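Local atomic coordinates of leucine aminopeptidase 2 (Saccharomyces cerevisiae, PDB entry 2XPZ), a protein that removes N-terminal residues from peptides, preferring di- and tripeptides, as a zinc aminopeptidase, and hydrolyses epoxides weakly in vitro. Residues L303-S308 against L322-T327; L311-S316 against K423-T428. One frame throughout, in Å; residues are numbered along the deposited sequence.

Both interactions are largely buried, and both belong to the peptidase M1 catalytic domain, but they sit at different depths. The centre of interaction 1 is about 10 Å from the centre of the chain, that of interaction 2 about 17 Å. Interaction 1 relies on side chains and a zinc ion: an imidazole, a carboxylate and two hydroxyls join the end region of helix 299-304 to helix 321-339. Interaction 2 is chiefly a backbone ladder, and its lysines K423 and K424 are exposed. The two touch in space, and three of their four segments follow closely in the chain, strand 313-314 lying between the two helices; a probable hydrogen bond joins V312 N to W307 O. Helix 407-420 packs against both, with Y417 meeting W326, V312 and L426.

Interaction 1. Residues L303-S308 against L322-T327; sequences LAHSWS and LNEGWT. With ZN (zinc ion), chain C.
H305 and E324 approach the zinc ion with their flat groups almost perpendicular, the imidazole and carboxylate planes 89° apart. NE2 of H305 binds the metal at 2.3 Å and OE2 of E324 at 2.1 Å, while OE1 of E324 makes a longer contact. A bend at chi2 (-59°) turns the glutamate chain back toward the metal, although its CB points away from the histidine segment. T327 lies over one face of the H305 ring: its methyl CG2 forms a CH-pi contact 3.8 Å from the ring centroid, and its OG1 stands above the same face, displaced toward the rim. This is the gluzincin site of M1 peptidases: H305 is the second histidine of HExxH, E324 comes from the following helix 321-339, and H301 completes the protein ligands. The far nitrogen is held too, since H305 ND1 donates to S308 O at 2.9 Å, with the oxygen tilted out of the ring plane, which helps fix the ring's rotation. The hydroxyls form a short chain of hydrogen bonds: S308 OG donates to T327 OG1 at 2.6 Å, and T327 OG1 onward to N323 O at 2.9 Å. At the ring edge, the N323 amide stands nearly upright to the imidazole, its OD1 3.1 Å from H305 CE1, while its ND2 is bonded to Y205. Beside this chain, S308 CB rests 3.7 Å from W326 CB, and the indole stacks on Y417.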
# COMPACT_ATOMS: atom_id res chain seq x y z
N LEU A 303 7.53 -4.96 3.94
CA LEU A 303 8.22 -6.07 4.57
C LEU A 303 7.35 -6.63 5.68
O LEU A 303 7.20 -7.84 5.85
CB LEU A 303 9.53 -5.59 5.15
CG LEU A 303 10.26 -6.64 5.96
CD1 LEU A 303 10.83 -7.67 5.02
CD2 LEU A 303 11.33 -5.99 6.78
N ALA A 304 6.77 -5.72 6.46
CA ALA A 304 5.95 -6.12 7.59
C ALA A 304 4.80 -7.00 7.14
O ALA A 304 4.37 -7.89 7.86
CB ALA A 304 5.44 -4.89 8.31
N HIS A 305 4.30 -6.75 5.94
CA HIS A 305 3.17 -7.49 5.40
C HIS A 305 3.47 -8.96 5.24
O HIS A 305 2.57 -9.79 5.12
CB HIS A 305 2.79 -6.95 4.05
CG HIS A 305 1.68 -5.93 4.11
ND1 HIS A 305 0.47 -6.23 4.65
CD2 HIS A 305 1.65 -4.66 3.67
CE1 HIS A 305 -0.31 -5.13 4.55
NE2 HIS A 305 0.38 -4.19 3.98
N SER A 306 4.76 -9.28 5.19
CA SER A 306 5.18 -10.66 5.08
C SER A 306 4.58 -11.48 6.21
O SER A 306 4.30 -12.66 6.03
CB SER A 306 6.70 -10.74 5.08
OG SER A 306 7.24 -9.99 4.00
N TRP A 307 4.37 -10.86 7.37
CA TRP A 307 3.66 -11.54 8.46
C TRP A 307 2.17 -11.19 8.46
O TRP A 307 1.33 -12.08 8.32
CB TRP A 307 4.29 -11.24 9.82
CG TRP A 307 5.64 -11.81 9.98
CD1 TRP A 307 5.97 -12.98 10.59
CD2 TRP A 307 6.87 -11.23 9.52
NE1 TRP A 307 7.33 -13.17 10.53
CE2 TRP A 307 7.89 -12.14 9.89
CE3 TRP A 307 7.17 -10.06 8.83
CZ2 TRP A 307 9.23 -11.86 9.58
CZ3 TRP A 307 8.50 -9.81 8.53
CH2 TRP A 307 9.51 -10.71 8.90
N SER A 308 1.84 -9.92 8.59
CA SER A 308 0.44 -9.52 8.73
C SER A 308 -0.19 -9.14 7.40
O SER A 308 0.14 -8.11 6.83
CB SER A 308 0.31 -8.36 9.69
OG SER A 308 1.03 -7.24 9.21
N LEU A 322 -7.18 -5.72 10.22
CA LEU A 322 -6.27 -6.78 10.67
C LEU A 322 -5.10 -6.98 9.71
O LEU A 322 -4.05 -7.52 10.06
CB LEU A 322 -7.04 -8.10 10.78
CG LEU A 322 -8.04 -8.21 11.93
CD1 LEU A 322 -9.04 -9.31 11.66
CD2 LEU A 322 -7.30 -8.44 13.25
N ASN A 323 -5.32 -6.56 8.47
CA ASN A 323 -4.29 -6.58 7.46
C ASN A 323 -3.42 -5.38 7.72
O ASN A 323 -2.29 -5.50 8.17
CB ASN A 323 -4.94 -6.47 6.08
CG ASN A 323 -4.05 -6.98 4.95
OD1 ASN A 323 -2.83 -6.93 5.04
ND2 ASN A 323 -4.66 -7.46 3.88
N GLU A 324 -4.00 -4.20 7.49
CA GLU A 324 -3.26 -2.93 7.45
C GLU A 324 -2.90 -2.28 8.78
O GLU A 324 -1.85 -1.66 8.90
CB GLU A 324 -4.02 -1.94 6.58
CG GLU A 324 -3.81 -2.21 5.12
CD GLU A 324 -2.35 -2.13 4.75
OE1 GLU A 324 -1.53 -1.77 5.63
OE2 GLU A 324 -2.02 -2.42 3.59
N GLY A 325 -3.78 -2.40 9.77
CA GLY A 325 -3.49 -1.90 11.09
C GLY A 325 -2.34 -2.63 11.75
O GLY A 325 -1.44 -2.00 12.29
N TRP A 326 -2.38 -3.95 11.72
CA TRP A 326 -1.30 -4.76 12.29
C TRP A 326 0.01 -4.44 11.59
O TRP A 326 1.08 -4.58 12.16
CB TRP A 326 -1.59 -6.24 12.11
CG TRP A 326 -1.99 -7.00 13.35
CD1 TRP A 326 -3.16 -7.68 13.55
CD2 TRP A 326 -1.22 -7.20 14.53
NE1 TRP A 326 -3.17 -8.28 14.78
CE2 TRP A 326 -1.97 -8.00 15.41
CE3 TRP A 326 0.05 -6.78 14.94
CZ2 TRP A 326 -1.52 -8.37 16.67
CZ3 TRP A 326 0.50 -7.15 16.19
CH2 TRP A 326 -0.28 -7.94 17.04
N THR A 327 -0.09 -4.00 10.35
CA THR A 327 1.10 -3.78 9.55
C THR A 327 1.72 -2.43 9.85
O THR A 327 2.93 -2.30 9.93
CB THR A 327 0.79 -3.85 8.05
OG1 THR A 327 0.53 -5.20 7.68
CG2 THR A 327 1.97 -3.36 7.27
ZN ZN C . 0.06 -1.97 3.41

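Interaction 2. Residues L311-S316 against K423-T428; sequences LVTNCS and KKSLDT
C315 and L426 meet at one end of a small two-stranded parallel ladder, in which strand 313-314, shortly after the zinc-binding helix of the M1 catalytic domain, pairs with strand 425-426, which follows helix 407-420. The pairing has the alternation of parallel strands. T313 reaches the residues on either side of S425: its N donates to K424 O at 3.0 Å in a practically straight bond (177°), and its O accepts from L426 N. L426 in turn spans N314, because its O also receives C315 N. Ahead of the ladder proper, K423 N adds a bond to L311 O at 2.8 Å. The side chain of C315 can be followed outward from this frame. C315 CB lies 3.8 Å from S425 CB and close to the carbonyl of L426. With chi1 at 59°, SG sits between the backbone nitrogen and the carbonyl carbon of its own residue, and this swings the sulfur along the partner strand: C315 SG comes 3.3 Å from L426 O and, further on, 3.6 Å from D427 CB. There D427 is the N-cap of helix 428-438, its OD1 accepting from Q430 N, so the sulfur rests against the start of that helix. On the flank where S425 and T313 both point, S425 OG is bonded to P161 O and T313 OG1 to K164. Away from them, V312 CG1 touches L426 CD2 at 3.7 Å, both residues leaning on Y417. T313 O has a further neighbour beside its amide donor: S425 CA makes a CA-H...O contact with it at 3.1 Å.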
# COMPACT_ATOMS: atom_id res chain seq x y z
N LEU A 311 0.97 -13.45 5.52
CA LEU A 311 1.00 -14.70 6.28
C LEU A 311 -0.31 -14.93 6.99
O LEU A 311 -0.87 -16.02 6.91
CB LEU A 311 2.15 -14.70 7.28
CG LEU A 311 2.38 -16.01 8.02
CD1 LEU A 311 2.95 -17.07 7.08
CD2 LEU A 311 3.31 -15.76 9.19
N VAL A 312 -0.79 -13.91 7.70
CA VAL A 312 -2.07 -13.96 8.38
C VAL A 312 -3.03 -12.95 7.76
O VAL A 312 -2.85 -11.74 7.91
CB VAL A 312 -1.92 -13.61 9.86
CG1 VAL A 312 -3.27 -13.60 10.53
CG2 VAL A 312 -0.99 -14.61 10.54
N THR A 313 -4.07 -13.45 7.09
CA THR A 313 -4.87 -12.60 6.21
C THR A 313 -6.26 -12.20 6.74
O THR A 313 -6.95 -12.97 7.41
CB THR A 313 -5.01 -13.29 4.82
OG1 THR A 313 -3.74 -13.77 4.42
CG2 THR A 313 -5.52 -12.34 3.77
N ASN A 314 -6.66 -10.96 6.46
CA ASN A 314 -8.04 -10.58 6.70
C ASN A 314 -8.94 -11.44 5.82
O ASN A 314 -8.79 -11.47 4.62
CB ASN A 314 -8.26 -9.10 6.38
CG ASN A 314 -7.78 -8.72 5.00
OD1 ASN A 314 -6.59 -8.88 4.69
ND2 ASN A 314 -8.68 -8.21 4.17
N CYS A 315 -9.88 -12.15 6.42
CA CYS A 315 -10.73 -13.05 5.65
C CYS A 315 -11.67 -12.30 4.72
O CYS A 315 -12.21 -12.86 3.77
CB CYS A 315 -11.56 -13.93 6.59
SG CYS A 315 -12.64 -12.99 7.73
N SER A 316 -11.88 -11.02 5.00
CA SER A 316 -12.75 -10.22 4.15
C SER A 316 -12.36 -8.76 4.22
O SER A 316 -11.56 -8.36 5.04
CB SER A 316 -14.23 -10.39 4.52
OG SER A 316 -14.47 -10.16 5.90
N LYS A 423 -0.70 -18.73 7.74
CA LYS A 423 -1.19 -19.43 6.55
C LYS A 423 -2.70 -19.55 6.52
O LYS A 423 -3.25 -20.30 5.72
CB LYS A 423 -0.53 -20.80 6.43
CG LYS A 423 0.96 -20.76 6.16
CD LYS A 423 1.58 -22.15 6.15
CE LYS A 423 2.85 -22.16 5.32
NZ LYS A 423 3.96 -22.89 5.98
N LYS A 424 -3.37 -18.80 7.40
CA LYS A 424 -4.83 -18.81 7.48
C LYS A 424 -5.41 -17.40 7.40
O LYS A 424 -4.67 -16.42 7.36
CB LYS A 424 -5.29 -19.46 8.79
CG LYS A 424 -5.36 -20.97 8.80
CD LYS A 424 -4.72 -21.52 10.06
CE LYS A 424 -5.18 -22.93 10.33
NZ LYS A 424 -4.08 -23.76 10.89
N SER A 425 -6.74 -17.30 7.38
CA SER A 425 -7.43 -16.01 7.45
C SER A 425 -8.26 -15.91 8.72
O SER A 425 -8.61 -16.92 9.32
CB SER A 425 -8.33 -15.81 6.24
OG SER A 425 -7.61 -15.97 5.03
N LEU A 426 -8.58 -14.69 9.14
CA LEU A 426 -9.41 -14.51 10.33
C LEU A 426 -10.19 -13.21 10.28
O LEU A 426 -9.94 -12.35 9.44
CB LEU A 426 -8.56 -14.55 11.60
CG LEU A 426 -7.43 -13.53 11.68
CD1 LEU A 426 -7.98 -12.25 12.22
CD2 LEU A 426 -6.33 -14.03 12.57
N ASP A 427 -11.17 -13.10 11.17
CA ASP A 427 -11.94 -11.88 11.30
C ASP A 427 -11.62 -11.16 12.61
O ASP A 427 -10.84 -11.67 13.43
CB ASP A 427 -13.45 -12.15 11.18
CG ASP A 427 -13.93 -13.29 12.07
OD1 ASP A 427 -13.38 -13.47 13.18
OD2 ASP A 427 -14.86 -14.01 11.65
N THR A 428 -12.20 -9.98 12.78
CA THR A 428 -12.07 -9.22 14.01
C THR A 428 -12.32 -10.08 15.25
O THR A 428 -11.48 -10.16 16.14
CB THR A 428 -13.06 -8.04 14.03
OG1 THR A 428 -12.76 -7.14 12.95
CG2 THR A 428 -12.99 -7.29 15.35